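Local coordinates for methyltransferase 1 (Methanosarcina barkeri, PDB 2I2X), which transfers the methyl group of methanol to the cob(I)amide carried by its partner subunit MtaC, a zinc-dependent step in methanogenesis from methanol, at residues Val21-Val26 and Lys277-Pro283. Residues are numbered along the deposited sequence; the frame is centred on the assembly and turned at random.
Sequences VSKYPV and KAITGMP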
# COMPACT_ATOMS: atom_id res chain seq x y z
N VAL A 21 8.92 24.02 -4.03
CA VAL A 21 8.87 25.40 -4.48
C VAL A 21 8.77 25.57 -5.98
O VAL A 21 9.44 24.91 -6.78
CB VAL A 21 9.93 26.38 -3.75
CG1 VAL A 21 10.85 25.66 -2.81
CG2 VAL A 21 10.67 27.28 -4.73
N SER A 22 7.89 26.46 -6.36
CA SER A 22 7.90 26.88 -7.73
C SER A 22 7.89 28.39 -7.80
O SER A 22 7.49 29.07 -6.84
CB SER A 22 6.78 26.22 -8.52
OG SER A 22 5.60 26.22 -7.76
N LYS A 23 8.38 28.91 -8.92
CA LYS A 23 8.46 30.34 -9.15
C LYS A 23 7.09 31.02 -9.03
O LYS A 23 7.00 32.11 -8.50
CB LYS A 23 9.08 30.62 -10.51
CG LYS A 23 9.35 32.10 -10.76
CD LYS A 23 9.98 32.37 -12.14
CE LYS A 23 10.64 33.75 -12.15
NZ LYS A 23 10.70 34.29 -13.50
N TYR A 24 6.05 30.35 -9.51
CA TYR A 24 4.70 30.92 -9.50
C TYR A 24 3.72 30.12 -8.65
O TYR A 24 2.94 29.33 -9.20
CB TYR A 24 4.16 31.03 -10.93
CG TYR A 24 5.06 31.84 -11.82
CD1 TYR A 24 5.11 33.24 -11.70
CD2 TYR A 24 5.86 31.22 -12.80
CE1 TYR A 24 5.93 33.99 -12.51
CE2 TYR A 24 6.68 31.97 -13.62
CZ TYR A 24 6.72 33.35 -13.47
OH TYR A 24 7.53 34.12 -14.24
N PRO A 25 3.74 30.32 -7.32
CA PRO A 25 2.90 29.46 -6.49
C PRO A 25 1.39 29.56 -6.80
O PRO A 25 0.97 30.50 -7.45
CB PRO A 25 3.27 29.90 -5.06
CG PRO A 25 4.71 30.54 -5.22
CD PRO A 25 4.55 31.26 -6.52
N VAL A 26 0.61 28.56 -6.36
CA VAL A 26 -0.85 28.56 -6.55
C VAL A 26 -1.54 28.52 -5.17
O VAL A 26 -1.28 27.66 -4.35
CB VAL A 26 -1.31 27.34 -7.41
CG1 VAL A 26 -2.84 27.24 -7.50
CG2 VAL A 26 -0.70 27.37 -8.78
N LYS A 277 7.63 22.04 -15.69
CA LYS A 277 8.01 22.89 -14.58
C LYS A 277 9.20 23.73 -14.95
O LYS A 277 9.20 24.93 -14.70
CB LYS A 277 8.31 22.08 -13.31
CG LYS A 277 8.63 22.98 -12.11
CD LYS A 277 8.58 22.24 -10.81
CE LYS A 277 8.82 23.16 -9.59
NZ LYS A 277 8.70 22.36 -8.35
N ALA A 278 10.23 23.10 -15.52
CA ALA A 278 11.41 23.83 -15.99
C ALA A 278 11.06 24.97 -16.97
O ALA A 278 11.65 26.05 -16.89
CB ALA A 278 12.43 22.88 -16.64
N ILE A 279 10.11 24.75 -17.87
CA ILE A 279 9.70 25.79 -18.76
C ILE A 279 8.85 26.85 -18.04
O ILE A 279 9.15 28.04 -18.11
CB ILE A 279 8.93 25.21 -19.98
CG1 ILE A 279 9.84 24.33 -20.83
CG2 ILE A 279 8.36 26.31 -20.83
CD1 ILE A 279 9.09 23.49 -21.82
N THR A 280 7.80 26.40 -17.36
CA THR A 280 6.76 27.31 -16.86
C THR A 280 7.01 27.93 -15.48
O THR A 280 6.44 28.99 -15.17
CB THR A 280 5.39 26.61 -16.77
OG1 THR A 280 5.48 25.54 -15.82
CG2 THR A 280 4.95 26.03 -18.11
N GLY A 281 7.80 27.26 -14.64
CA GLY A 281 7.98 27.72 -13.26
C GLY A 281 6.73 27.50 -12.43
O GLY A 281 6.57 28.09 -11.36
N MET A 282 5.84 26.65 -12.94
CA MET A 282 4.58 26.33 -12.29
C MET A 282 4.69 25.02 -11.51
O MET A 282 5.53 24.16 -11.87
CB MET A 282 3.46 26.22 -13.33
CG MET A 282 2.97 27.58 -13.77
SD MET A 282 1.98 27.48 -15.27
CE MET A 282 1.56 29.19 -15.51
N PRO A 283 3.87 24.87 -10.45
CA PRO A 283 3.96 23.70 -9.63
C PRO A 283 3.36 22.46 -10.29
O PRO A 283 2.45 22.59 -11.13
CB PRO A 283 3.16 24.10 -8.38
CG PRO A 283 2.13 24.96 -8.92
CD PRO A 283 2.87 25.81 -9.92
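Lys-277 NZ meets Val-21 O at 3.1 Å, and several other groups grip the same ammonium. It forms a salt bridge with Asp-308 and bonds to the carbonyls of Thr-18 and Cys-306. The amine sits above the carbonyl plane of Val-21, about 50° out of it. The lysine chain is extended throughout, with CG anti to the backbone N (chi1 -177°), and this carries the charge from the last helical turn to the strand. Its CE lies 3.8 Å from Ser-22 CB. The buried charge is probably balanced by Asp-308 and the carbonyls, which would favour protonation.

The second bond comes from the corner at Lys-23 and Tyr-24. Tyr-24 N donates to Gly-281 O at 3.0 Å, a moderately bent bond at 155°. Gly-281 follows the helix, with positive phi. Lys-23 CB and the Tyr-24 ring lie close to its CA. The ring turns its edge to Thr-280 O, with CD2 3.3 Å away. Lys-23 CG lies over one ring face, toward the rim. Thr-280 OG1 accepts from Met-282 N at 3.1 Å, an ST turn that shapes the exit from the helix; it also bonds to Val-276 O.

Beyond the turn, Pro-283 packs between Ser-22 and Val-26. Its CB touches Ser-22 OG at 3.3 Å, and its CG lies 3.7 Å from Val-26 CG2, the side chains crossing at about a right angle. Away from the zinc and corrinoid sites, the contact joins the corner between strands 21-22 and 25-28 to the loop between helix 273-280 and strand 285-287, a helix-to-strand connection of the TIM barrel.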